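Long-range contacts in inactive Zymogen C11 Protease (Parabacteroides distasonis, PDB 6MZO), which is the inactive zymogen of a clostripain-like C11 protease, a clan CD peptidase whose mature form probably cleaves peptide bonds: residues I17-D22 and Q31-I36; D208-A213 and A301-A306; D236-T241 and N292-S297; M265-P270 and Y313-P318. All coordinates share one frame; numbering follows the deposited sequence.

Contact 1 of 4, residues I17-D22 and Q31-I36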
loop_
_atom_site.group_PDB
_atom_site.type_symbol
_atom_site.label_atom_id
_atom_site.label_comp_id
_atom_site.label_asym_id
_atom_site.label_seq_id
_atom_site.Cartn_x
_atom_site.Cartn_y
_atom_site.Cartn_z
ATOM N N ILE A 17 1.786 5.275 12.698
ATOM C CA ILE A 17 0.649 4.542 12.075
ATOM C C ILE A 17 -0.510 5.534 12.015
ATOM O O ILE A 17 -1.004 6.020 13.055
ATOM C CB ILE A 17 0.304 3.265 12.892
ATOM C CG1 ILE A 17 1.541 2.379 13.136
ATOM C CG2 ILE A 17 -0.918 2.565 12.148
ATOM C CD1 ILE A 17 1.181 0.989 13.809
ATOM N N TYR A 18 -0.944 5.814 10.777
ATOM C CA TYR A 18 -1.905 6.873 10.513
ATOM C C TYR A 18 -3.190 6.269 9.974
ATOM O O TYR A 18 -3.170 5.641 8.890
ATOM C CB TYR A 18 -1.310 7.836 9.473
ATOM C CG TYR A 18 -2.094 9.073 9.166
ATOM C CD1 TYR A 18 -3.144 9.031 8.272
ATOM C CD2 TYR A 18 -1.744 10.272 9.742
ATOM C CE1 TYR A 18 -3.894 10.188 7.948
ATOM C CE2 TYR A 18 -2.440 11.423 9.450
ATOM C CZ TYR A 18 -3.538 11.375 8.543
ATOM O OH TYR A 18 -4.213 12.547 8.232
ATOM N N PHE A 19 -4.249 6.357 10.790
ATOM C CA PHE A 19 -5.547 5.802 10.399
ATOM C C PHE A 19 -6.417 6.887 9.837
ATOM O O PHE A 19 -6.945 7.714 10.592
ATOM C CB PHE A 19 -6.238 5.148 11.609
ATOM C CG PHE A 19 -5.576 3.899 12.120
ATOM C CD1 PHE A 19 -5.936 2.681 11.583
ATOM C CD2 PHE A 19 -4.603 3.904 13.157
ATOM C CE1 PHE A 19 -5.356 1.537 12.019
ATOM C CE2 PHE A 19 -4.017 2.751 13.609
ATOM C CZ PHE A 19 -4.374 1.525 13.039
ATOM N N ALA A 20 -6.626 6.843 8.529
ATOM C CA ALA A 20 -7.568 7.767 7.943
ATOM C C ALA A 20 -8.900 7.040 8.086
ATOM O O ALA A 20 -9.212 6.167 7.290
ATOM C CB ALA A 20 -7.216 8.041 6.508
ATOM N N GLY A 21 -9.614 7.327 9.158
ATOM C CA GLY A 21 -10.876 6.683 9.460
ATOM C C GLY A 21 -12.006 7.663 9.187
ATOM O O GLY A 21 -12.063 8.234 8.094
ATOM N N ASP A 22 -12.868 7.856 10.194
ATOM C CA ASP A 22 -14.037 8.755 10.167
ATOM C C ASP A 22 -14.986 8.336 9.054
ATOM O O ASP A 22 -15.349 9.132 8.190
ATOM C CB ASP A 22 -13.633 10.233 10.009
ATOM N N GLN A 31 -10.357 -2.208 16.394
ATOM C CA GLN A 31 -9.795 -3.577 16.390
ATOM C C GLN A 31 -8.315 -3.585 16.111
ATOM O O GLN A 31 -7.560 -4.318 16.757
ATOM C CB GLN A 31 -10.487 -4.442 15.327
ATOM C CG GLN A 31 -10.030 -5.869 15.269
ATOM C CD GLN A 31 -10.848 -6.680 14.246
ATOM O OE1 GLN A 31 -11.974 -6.305 13.886
ATOM N NE2 GLN A 31 -10.275 -7.782 13.770
ATOM N N ASN A 32 -7.882 -2.751 15.156
ATOM C CA ASN A 32 -6.443 -2.672 14.871
ATOM C C ASN A 32 -5.672 -2.086 16.019
ATOM O O ASN A 32 -4.538 -2.519 16.270
ATOM C CB ASN A 32 -6.190 -1.848 13.613
ATOM C CG ASN A 32 -6.441 -2.674 12.390
ATOM O OD1 ASN A 32 -6.040 -3.844 12.343
ATOM N ND2 ASN A 32 -7.179 -2.131 11.452
ATOM N N LEU A 33 -6.231 -1.105 16.692
ATOM C CA LEU A 33 -5.508 -0.544 17.880
ATOM C C LEU A 33 -5.329 -1.634 18.960
ATOM O O LEU A 33 -4.287 -1.761 19.592
ATOM C CB LEU A 33 -6.261 0.650 18.465
ATOM C CG LEU A 33 -5.929 1.897 17.618
ATOM C CD1 LEU A 33 -6.942 2.982 17.963
ATOM C CD2 LEU A 33 -4.522 2.356 17.970
ATOM N N ARG A 34 -6.344 -2.472 19.137
ATOM C CA ARG A 34 -6.221 -3.599 20.045
ATOM C C ARG A 34 -5.070 -4.542 19.608
ATOM O O ARG A 34 -4.266 -5.017 20.454
ATOM C CB ARG A 34 -7.592 -4.354 20.119
ATOM C CG ARG A 34 -7.559 -5.587 21.037
ATOM C CD ARG A 34 -7.243 -6.880 20.303
ATOM N NE ARG A 34 -8.410 -7.363 19.580
ATOM C CZ ARG A 34 -8.429 -7.903 18.368
ATOM N NH1 ARG A 34 -9.612 -8.315 17.874
ATOM N NH2 ARG A 34 -7.301 -8.059 17.662
ATOM N N ALA A 35 -4.989 -4.849 18.297
ATOM C CA ALA A 35 -3.953 -5.737 17.807
ATOM C C ALA A 35 -2.545 -5.100 18.014
ATOM O O ALA A 35 -1.605 -5.813 18.360
ATOM C CB ALA A 35 -4.187 -6.050 16.306
ATOM N N ILE A 36 -2.440 -3.802 17.769
ATOM C CA ILE A 36 -1.163 -3.098 17.937
ATOM C C ILE A 36 -0.758 -3.162 19.380
ATOM O O ILE A 36 0.444 -3.434 19.677
ATOM C CB ILE A 36 -1.296 -1.609 17.488
ATOM C CG1 ILE A 36 -1.410 -1.573 15.957
ATOM C CG2 ILE A 36 -0.110 -0.725 18.023
ATOM C CD1 ILE A 36 -2.021 -0.236 15.435
#
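Phe19 and Ile17 of strand 14-19 meet Asn32, Leu33 and Ile36 of helix 26-43 inside the beta-alpha-beta unit completed by strand 49-54, which runs parallel to strand 14-19 in the mixed sheet. The helix lies on the sheet nearly antiparallel to the strand, at 165°, with the axes of 17-19 and 31-36 11.5 Å apart at their closest. That gap is spanned by side chains alone. Both isoleucines carry CG1 anti to their own carbonyl carbon and then run on extended, which brings them tip to tip, Ile17 CD1 lying 3.8 Å from Ile36 CD1. The same Ile36 methyl sits at the edge of the Phe19 ring, in its plane and 3.8 Å from CZ, so one atom serves both strand residues. On the next turn of the helix toward its N terminus, Asn32 CB lies 3.8 Å from Phe19 CE1, and the amide is turned only 21° from the ring plane. Its nitrogen has its partner outside the two segments: ND2 donates to Asn191 O, a bond that occupies this buried nitrogen and helps fix the rotation of the amide. Trp114 of strand 109-115 also meets the Phe19 ring, and Ile52 of strand 49-54 touches Ile17, Phe19 and Leu33, extending this apolar layer beneath the helix. Leu33 makes the lightest of the contacts, its CD2 reaching to 4.4 Å from Phe19 CE2.

Contact 2 of 4, residues D208-A213 and A301-A306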
loop_
_atom_site.group_PDB
_atom_site.type_symbol
_atom_site.label_atom_id
_atom_site.label_comp_id
_atom_site.label_asym_id
_atom_site.label_seq_id
_atom_site.Cartn_x
_atom_site.Cartn_y
_atom_site.Cartn_z
ATOM N N ASP A 208 12.353 -5.206 9.299
ATOM C CA ASP A 208 12.302 -6.549 8.689
ATOM C C ASP A 208 11.100 -6.624 7.784
ATOM O O ASP A 208 10.029 -7.151 8.148
ATOM C CB ASP A 208 12.269 -7.594 9.844
ATOM C CG ASP A 208 12.366 -8.999 9.369
ATOM O OD1 ASP A 208 12.473 -9.253 8.147
ATOM O OD2 ASP A 208 12.296 -9.893 10.244
ATOM N N VAL A 209 11.285 -6.012 6.616
ATOM C CA VAL A 209 10.138 -5.899 5.694
ATOM C C VAL A 209 9.721 -7.242 5.162
ATOM O O VAL A 209 8.489 -7.470 4.975
ATOM C CB VAL A 209 10.487 -4.913 4.525
ATOM C CG1 VAL A 209 10.675 -3.493 5.152
ATOM C CG2 VAL A 209 11.689 -5.380 3.687
ATOM N N VAL A 210 10.668 -8.165 4.970
ATOM C CA VAL A 210 10.255 -9.475 4.543
ATOM C C VAL A 210 9.501 -10.198 5.682
ATOM O O VAL A 210 8.508 -10.822 5.420
ATOM C CB VAL A 210 11.477 -10.319 4.010
ATOM C CG1 VAL A 210 11.078 -11.749 3.688
ATOM C CG2 VAL A 210 12.064 -9.572 2.777
ATOM N N GLY A 211 9.946 -10.043 6.951
ATOM C CA GLY A 211 9.213 -10.559 8.096
ATOM C C GLY A 211 7.792 -10.070 8.128
ATOM O O GLY A 211 6.879 -10.839 8.363
ATOM N N ILE A 212 7.617 -8.763 7.941
ATOM C CA ILE A 212 6.270 -8.216 7.992
ATOM C C ILE A 212 5.332 -8.860 6.964
ATOM O O ILE A 212 4.238 -9.284 7.319
ATOM C CB ILE A 212 6.310 -6.686 7.786
ATOM C CG1 ILE A 212 6.965 -6.016 9.001
ATOM C CG2 ILE A 212 4.874 -6.128 7.546
ATOM C CD1 ILE A 212 7.344 -4.535 8.712
ATOM N N ALA A 213 5.852 -9.022 5.738
ATOM C CA ALA A 213 5.017 -9.631 4.690
ATOM C C ALA A 213 4.784 -11.123 4.928
ATOM O O ALA A 213 3.682 -11.634 4.706
ATOM C CB ALA A 213 5.672 -9.376 3.371
ATOM N N ALA A 301 13.033 -6.385 -8.235
ATOM C CA ALA A 301 12.133 -5.364 -7.663
ATOM C C ALA A 301 11.143 -5.923 -6.684
ATOM O O ALA A 301 10.916 -5.299 -5.625
ATOM C CB ALA A 301 11.391 -4.634 -8.745
ATOM N N VAL A 302 10.607 -7.105 -6.966
ATOM C CA VAL A 302 9.603 -7.676 -6.069
ATOM C C VAL A 302 10.369 -8.712 -5.191
ATOM O O VAL A 302 10.613 -9.881 -5.635
ATOM C CB VAL A 302 8.467 -8.272 -6.823
ATOM C CG1 VAL A 302 7.431 -8.882 -5.812
ATOM C CG2 VAL A 302 7.724 -7.203 -7.700
ATOM N N ILE A 303 10.803 -8.309 -3.998
ATOM C CA ILE A 303 11.744 -9.126 -3.257
ATOM C C ILE A 303 11.077 -10.195 -2.434
ATOM O O ILE A 303 11.752 -11.173 -2.057
ATOM C CB ILE A 303 12.706 -8.299 -2.341
ATOM C CG1 ILE A 303 11.893 -7.538 -1.269
ATOM C CG2 ILE A 303 13.553 -7.406 -3.255
ATOM C CD1 ILE A 303 12.833 -7.071 -0.118
ATOM N N TYR A 304 9.764 -10.028 -2.190
ATOM C CA TYR A 304 8.975 -11.057 -1.528
ATOM C C TYR A 304 7.579 -10.937 -2.047
ATOM O O TYR A 304 7.079 -9.808 -2.206
ATOM C CB TYR A 304 9.012 -10.876 -0.002
ATOM C CG TYR A 304 8.135 -11.911 0.693
ATOM C CD1 TYR A 304 8.620 -13.171 1.021
ATOM C CD2 TYR A 304 6.780 -11.632 0.914
ATOM C CE1 TYR A 304 7.804 -14.090 1.627
ATOM C CE2 TYR A 304 5.911 -12.555 1.532
ATOM C CZ TYR A 304 6.432 -13.790 1.839
ATOM O OH TYR A 304 5.680 -14.765 2.486
ATOM N N LYS A 305 6.927 -12.078 -2.321
ATOM C CA LYS A 305 5.502 -12.078 -2.650
ATOM C C LYS A 305 4.878 -13.375 -2.168
ATOM O O LYS A 305 5.541 -14.436 -2.074
ATOM C CB LYS A 305 5.265 -11.891 -4.121
ATOM C CG LYS A 305 5.703 -13.133 -4.966
ATOM C CD LYS A 305 5.260 -12.951 -6.436
ATOM C CE LYS A 305 5.621 -14.225 -7.210
ATOM N NZ LYS A 305 7.069 -14.314 -7.251
ATOM N N ALA A 306 3.617 -13.311 -1.795
ATOM C CA ALA A 306 2.927 -14.516 -1.406
ATOM C C ALA A 306 1.454 -14.357 -1.673
ATOM O O ALA A 306 0.887 -13.270 -1.565
ATOM C CB ALA A 306 3.173 -14.855 0.062
#
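Ala213 and Tyr304 form the tight part of this helix-on-sheet contact, in which the start of helix 209-220 packs against strand 302-307, an outermost strand of the nine-stranded mixed sheet. Helix and strand run almost parallel, 14° apart. Ala213 CB presses close to one side of the tyrosine, 3.5 Å from Tyr304 CD2 and 3.7 Å from CE2, while Val210 CG1 lies obliquely against the ring at the other delta carbon, 3.9 Å from Tyr304 CD1. The ring reaches the helix because its CG is anti to the backbone N (chi1 177°), and Thr214 and Tyr217 of the same helix continue its surroundings. The looser, solvent-facing side is formed by Val210 and Ile303. Val210, straddling the two strand residues, turns its second methyl, CG2, to Ile303 CD1 at 3.9 Å, whereas CG2 of Val209, buried behind them, is 4.3 Å from that same atom. Val209 and Ile303 both also rest on Tyr180 of strand 178-183, so the isoleucine reaches across its own sheet to that strand as well as to the helix. The helix begins beyond this apolar patch at Asp208, its N-cap. There OD2 forms a salt bridge with Lys204, and OD1 accepts the capping bond from Gly211 N at 2.9 Å, met from above the carboxylate plane.

Contact 3 of 4, residues D236-T241 and N292-S297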
loop_
_atom_site.group_PDB
_atom_site.type_symbol
_atom_site.label_atom_id
_atom_site.label_comp_id
_atom_site.label_asym_id
_atom_site.label_seq_id
_atom_site.Cartn_x
_atom_site.Cartn_y
_atom_site.Cartn_z
ATOM N N ASP A 236 13.635 2.059 -10.876
ATOM C CA ASP A 236 14.039 2.709 -12.134
ATOM C C ASP A 236 14.376 1.705 -13.237
ATOM O O ASP A 236 13.945 1.873 -14.418
ATOM C CB ASP A 236 15.246 3.626 -11.899
ATOM C CG ASP A 236 14.887 4.880 -11.151
ATOM O OD1 ASP A 236 13.858 5.481 -11.438
ATOM O OD2 ASP A 236 15.672 5.289 -10.260
ATOM N N GLU A 237 15.036 0.618 -12.851
ATOM C CA GLU A 237 15.383 -0.379 -13.835
ATOM C C GLU A 237 14.104 -1.051 -14.348
ATOM O O GLU A 237 13.962 -1.320 -15.547
ATOM C CB GLU A 237 16.330 -1.415 -13.239
ATOM C CG GLU A 237 16.657 -2.497 -14.251
ATOM C CD GLU A 237 17.463 -3.622 -13.660
ATOM O OE1 GLU A 237 18.369 -3.342 -12.839
ATOM O OE2 GLU A 237 17.170 -4.792 -14.003
ATOM N N LEU A 238 13.145 -1.293 -13.451
ATOM C CA LEU A 238 11.919 -1.990 -13.881
ATOM C C LEU A 238 11.208 -1.089 -14.912
ATOM O O LEU A 238 10.693 -1.558 -15.942
ATOM C CB LEU A 238 11.031 -2.315 -12.651
ATOM C CG LEU A 238 9.702 -3.019 -12.983
ATOM C CD1 LEU A 238 9.922 -4.342 -13.710
ATOM C CD2 LEU A 238 9.030 -3.242 -11.670
ATOM N N ALA A 239 11.233 0.225 -14.685
ATOM C CA ALA A 239 10.505 1.110 -15.589
ATOM C C ALA A 239 11.231 1.111 -16.906
ATOM O O ALA A 239 10.598 1.064 -17.935
ATOM C CB ALA A 239 10.407 2.506 -15.027
ATOM N N ALA A 240 12.563 1.113 -16.860
ATOM C CA ALA A 240 13.311 1.177 -18.113
ATOM C C ALA A 240 13.046 -0.075 -18.946
ATOM O O ALA A 240 12.899 -0.008 -20.194
ATOM C CB ALA A 240 14.764 1.335 -17.830
ATOM N N THR A 241 12.934 -1.210 -18.252
ATOM C CA THR A 241 12.764 -2.460 -18.942
ATOM C C THR A 241 11.366 -2.399 -19.565
ATOM O O THR A 241 11.160 -2.809 -20.701
ATOM C CB THR A 241 12.924 -3.630 -17.996
ATOM O OG1 THR A 241 14.292 -3.663 -17.481
ATOM C CG2 THR A 241 12.609 -4.915 -18.703
ATOM N N ASN A 292 11.730 -11.803 -21.135
ATOM C CA ASN A 292 12.757 -12.393 -20.273
ATOM C C ASN A 292 13.423 -11.274 -19.474
ATOM O O ASN A 292 13.676 -11.435 -18.276
ATOM C CB ASN A 292 13.770 -13.186 -21.095
ATOM C CG ASN A 292 13.195 -14.526 -21.588
ATOM O OD1 ASN A 292 12.191 -15.035 -21.057
ATOM N ND2 ASN A 292 13.818 -15.090 -22.588
ATOM N N ALA A 293 13.662 -10.130 -20.125
ATOM C CA ALA A 293 14.271 -8.972 -19.419
ATOM C C ALA A 293 13.352 -8.463 -18.303
ATOM O O ALA A 293 13.796 -8.135 -17.191
ATOM C CB ALA A 293 14.577 -7.849 -20.372
ATOM N N PHE A 294 12.064 -8.365 -18.632
ATOM C CA PHE A 294 11.043 -7.971 -17.644
ATOM C C PHE A 294 11.050 -8.910 -16.446
ATOM O O PHE A 294 11.067 -8.451 -15.298
ATOM C CB PHE A 294 9.662 -7.948 -18.327
ATOM C CG PHE A 294 8.542 -7.838 -17.371
ATOM C CD1 PHE A 294 8.184 -6.616 -16.844
ATOM C CD2 PHE A 294 7.838 -9.005 -16.980
ATOM C CE1 PHE A 294 7.037 -6.507 -15.937
ATOM C CE2 PHE A 294 6.740 -8.924 -16.104
ATOM C CZ PHE A 294 6.361 -7.701 -15.551
ATOM N N LYS A 295 11.038 -10.218 -16.693
ATOM C CA LYS A 295 11.106 -11.196 -15.570
ATOM C C LYS A 295 12.327 -11.027 -14.685
ATOM O O LYS A 295 12.198 -11.103 -13.437
ATOM C CB LYS A 295 11.006 -12.626 -16.114
ATOM C CG LYS A 295 9.546 -12.915 -16.553
ATOM C CD LYS A 295 9.336 -14.402 -16.878
ATOM C CE LYS A 295 9.767 -14.730 -18.292
ATOM N NZ LYS A 295 9.490 -16.174 -18.605
ATOM N N ARG A 296 13.471 -10.733 -15.293
ATOM C CA ARG A 296 14.674 -10.494 -14.476
ATOM C C ARG A 296 14.562 -9.227 -13.616
ATOM O O ARG A 296 15.015 -9.226 -12.453
ATOM C CB ARG A 296 15.893 -10.418 -15.368
ATOM C CG ARG A 296 16.290 -11.774 -15.914
ATOM C CD ARG A 296 17.636 -11.707 -16.591
ATOM N NE ARG A 296 18.247 -13.038 -16.611
ATOM C CZ ARG A 296 18.956 -13.545 -17.621
ATOM N NH1 ARG A 296 19.181 -12.842 -18.724
ATOM N NH2 ARG A 296 19.443 -14.774 -17.518
ATOM N N SER A 297 13.944 -8.181 -14.190
ATOM C CA SER A 297 13.805 -6.939 -13.440
ATOM C C SER A 297 12.822 -7.118 -12.293
ATOM O O SER A 297 13.074 -6.602 -11.184
ATOM C CB SER A 297 13.375 -5.777 -14.343
ATOM O OG SER A 297 14.462 -5.473 -15.240
#
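Ser297 and Thr241 join their hydroxyls between two antiparallel packed helices, 235-246 and 288-301; the axes of 236-241 and 292-297 approach to 9.2 Å. Thr241 OG1 and Ser297 OG are hydrogen-bonded at 2.9 Å, and this hydroxyl pair has further oxygens close by: Glu237 OE2 is 3.1 Å from Ser297 OG, and Glu237 O is 3.1 Å from Thr241 OG1. The backbones come close where Ser297 faces Leu238, their CA atoms 5.3 Å apart. Apolar atoms flank the polar group. Leu238 CD1 packs on Ser297 CB at 3.8 Å. Thr241, whose CG2 is anti to the backbone N, sends that methyl straight onto the opposite helix, where it also meets Ala293 CB. In the next shell, Glu237 extends across toward the opposite helix and its OE1 forms a salt bridge with Lys300, one turn beyond Ser297, which probably steadies the carboxylate. On the buried side, the Phe294 ring packs edge-to-face with Phe278 and touches Val282, while Leu238 also reaches Met298. The Thr241 methyl comes closest to the main chain of the opposite helix, Thr241 CG2 lying 3.5 Å from Phe294 N.

Contact 4 of 4, residues M265-P270 and Y313-P318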
loop_
_atom_site.group_PDB
_atom_site.type_symbol
_atom_site.label_atom_id
_atom_site.label_comp_id
_atom_site.label_asym_id
_atom_site.label_seq_id
_atom_site.Cartn_x
_atom_site.Cartn_y
_atom_site.Cartn_z
ATOM N N MET A 265 -6.929 -8.597 -10.928
ATOM C CA MET A 265 -6.428 -8.222 -9.583
ATOM C C MET A 265 -7.470 -7.385 -8.875
ATOM O O MET A 265 -7.691 -7.587 -7.679
ATOM C CB MET A 265 -5.075 -7.461 -9.688
ATOM C CG MET A 265 -3.949 -8.459 -10.013
ATOM S SD MET A 265 -3.412 -9.402 -8.516
ATOM C CE MET A 265 -3.408 -11.104 -9.101
ATOM N N GLU A 266 -8.100 -6.462 -9.595
ATOM C CA GLU A 266 -9.122 -5.602 -9.011
ATOM C C GLU A 266 -10.520 -6.085 -9.381
ATOM O O GLU A 266 -10.773 -6.466 -10.524
ATOM C CB GLU A 266 -8.928 -4.154 -9.467
ATOM C CG GLU A 266 -10.006 -3.200 -8.981
ATOM C CD GLU A 266 -10.921 -2.737 -10.098
ATOM O OE1 GLU A 266 -10.407 -2.369 -11.176
ATOM O OE2 GLU A 266 -12.154 -2.741 -9.899
ATOM N N TYR A 267 -11.426 -6.066 -8.408
ATOM C CA TYR A 267 -12.798 -6.505 -8.633
ATOM C C TYR A 267 -13.790 -5.690 -7.809
ATOM O O TYR A 267 -14.390 -6.199 -6.863
ATOM C CB TYR A 267 -12.944 -7.993 -8.312
ATOM C CG TYR A 267 -14.164 -8.637 -8.934
ATOM C CD1 TYR A 267 -14.198 -8.937 -10.290
ATOM C CD2 TYR A 267 -15.279 -8.945 -8.166
ATOM C CE1 TYR A 267 -15.310 -9.525 -10.863
ATOM C CE2 TYR A 267 -16.395 -9.533 -8.731
ATOM C CZ TYR A 267 -16.405 -9.820 -10.079
ATOM O OH TYR A 267 -17.514 -10.406 -10.645
ATOM N N LEU A 268 -13.958 -4.424 -8.176
ATOM C CA LEU A 268 -14.881 -3.539 -7.474
ATOM C C LEU A 268 -16.239 -3.522 -8.166
ATOM O O LEU A 268 -17.254 -3.184 -7.557
ATOM C CB LEU A 268 -14.311 -2.121 -7.397
ATOM C CG LEU A 268 -12.981 -1.965 -6.657
ATOM C CD1 LEU A 268 -12.226 -0.745 -7.161
ATOM C CD2 LEU A 268 -13.208 -1.879 -5.156
ATOM N N THR A 269 -16.248 -3.891 -9.442
ATOM C CA THR A 269 -17.474 -3.927 -10.230
ATOM C C THR A 269 -17.465 -5.201 -11.074
ATOM O O THR A 269 -16.400 -5.814 -11.307
ATOM C CB THR A 269 -17.589 -2.686 -11.154
ATOM O OG1 THR A 269 -16.517 -2.683 -12.108
ATOM C CG2 THR A 269 -17.529 -1.407 -10.359
ATOM N N PRO A 270 -18.635 -5.632 -11.495
ATOM C CA PRO A 270 -18.704 -6.892 -12.224
ATOM C C PRO A 270 -18.388 -6.808 -13.713
ATOM O O PRO A 270 -18.110 -7.844 -14.269
ATOM C CB PRO A 270 -20.157 -7.311 -12.016
ATOM C CG PRO A 270 -20.903 -6.010 -11.870
ATOM C CD PRO A 270 -19.964 -5.192 -11.025
ATOM N N TYR A 313 -12.798 -10.260 -2.167
ATOM C CA TYR A 313 -13.289 -8.943 -2.598
ATOM C C TYR A 313 -14.561 -8.567 -1.862
ATOM O O TYR A 313 -15.395 -9.432 -1.533
ATOM C CB TYR A 313 -13.559 -8.899 -4.123
ATOM C CG TYR A 313 -12.288 -9.189 -4.881
ATOM C CD1 TYR A 313 -11.401 -8.161 -5.173
ATOM C CD2 TYR A 313 -11.952 -10.509 -5.240
ATOM C CE1 TYR A 313 -10.212 -8.396 -5.842
ATOM C CE2 TYR A 313 -10.733 -10.772 -5.885
ATOM C CZ TYR A 313 -9.870 -9.716 -6.166
ATOM O OH TYR A 313 -8.672 -9.989 -6.826
ATOM N N ALA A 314 -14.756 -7.265 -1.662
ATOM C CA ALA A 314 -15.979 -6.796 -0.987
ATOM C C ALA A 314 -17.221 -6.936 -1.864
ATOM O O ALA A 314 -18.328 -7.213 -1.377
ATOM C CB ALA A 314 -15.820 -5.366 -0.558
ATOM N N TYR A 315 -17.051 -6.724 -3.157
ATOM C CA TYR A 315 -18.183 -6.826 -4.059
ATOM C C TYR A 315 -18.556 -8.281 -4.273
ATOM O O TYR A 315 -17.696 -9.069 -4.602
ATOM C CB TYR A 315 -17.868 -6.179 -5.416
ATOM C CG TYR A 315 -19.023 -6.386 -6.381
ATOM C CD1 TYR A 315 -20.098 -5.531 -6.373
ATOM C CD2 TYR A 315 -19.034 -7.465 -7.266
ATOM C CE1 TYR A 315 -21.172 -5.730 -7.225
ATOM C CE2 TYR A 315 -20.108 -7.677 -8.124
ATOM C CZ TYR A 315 -21.167 -6.802 -8.096
ATOM O OH TYR A 315 -22.246 -7.007 -8.938
ATOM N N PRO A 316 -19.852 -8.630 -4.185
ATOM C CA PRO A 316 -20.999 -7.775 -3.865
ATOM C C PRO A 316 -21.363 -7.844 -2.408
ATOM O O PRO A 316 -21.337 -8.931 -1.834
ATOM C CB PRO A 316 -22.129 -8.340 -4.760
ATOM C CG PRO A 316 -21.836 -9.794 -4.894
ATOM C CD PRO A 316 -20.276 -9.934 -4.727
ATOM N N TYR A 317 -21.657 -6.684 -1.816
ATOM C CA TYR A 317 -22.106 -6.604 -0.443
ATOM C C TYR A 317 -23.405 -7.395 -0.326
ATOM O O TYR A 317 -24.134 -7.538 -1.301
ATOM C CB TYR A 317 -22.314 -5.144 -0.003
ATOM N N PRO A 318 -23.658 -7.964 0.855
ATOM C CA PRO A 318 -22.632 -7.986 1.897
ATOM C C PRO A 318 -21.844 -9.302 1.917
ATOM O O PRO A 318 -21.024 -9.493 2.803
ATOM C CB PRO A 318 -23.446 -7.779 3.179
ATOM C CG PRO A 318 -24.768 -7.268 2.700
ATOM C CD PRO A 318 -24.993 -8.018 1.442
HETATM O O HOH W 1 -14.610 -5.346 -4.330
#
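Tyr315 is held between two prolines, one from each loop: Pro270 lies against one face of its ring, and Pro316, next in sequence after a cis peptide bond, places its CB over the centre of the opposite face. The Pro270 side chain crosses that of Tyr315 at about a right angle, with Pro270 CD 3.6 Å from Tyr315 CZ and Pro270 CG 3.4 Å from the OH. Tyr315 also belongs to an aromatic cluster with Tyr267 and Tyr313. Tyr267 is its middle member, meeting Tyr315 obliquely through CE2, 3.7 Å from Tyr315 CD2, and turning its edge to the face of Tyr313 in a T-shaped pair with planes at 63°. In the same pair Tyr267 CB stands over the Tyr313 face, 3.7 Å from the ring centroid, in a CH-pi contact. With chi1 at -60°, the Tyr313 ring runs past Tyr267 toward Met265, where its OH donates to Met265 O at 2.7 Å, from well above the carbonyl plane. A water ties the two main chains together, donating to Tyr267 O at 2.7 Å and accepting from Tyr315 N at 3.0 Å. Glu266 braces the first loop: OE2 accepts from Leu268 N and OE1 from Ala274 N. The cluster rests on the hairpin of strands 310-313 and 321-324, whose Leu323 touches Tyr267 and Tyr313, while Tyr126 of helix 125-128 packs on Leu268 and Thr269 and strand 275-277 follows the 265-270 loop.

From the N terminus, contact 1 closes a short loop between the first strand of the mixed sheet and the helix after it, and is complete before any other contact opens. Contact 2 then spans a long excursion, joining helix 209-220 to strand 302-307, at one edge of the sheet. Contact 3 is nested inside that excursion. Contacts 2 and 3 touch where Ala301, ending helix 288-301, packs on Leu238, so the helix pair leads directly into the edge strand. Contact 4 crosses both, its segments alternating with theirs, and links the 265-270 loop to the hairpin beyond strand 302-307. Contacts 1 and 3 lie on opposite sides of the chain's centre, their centres about 36 Å apart.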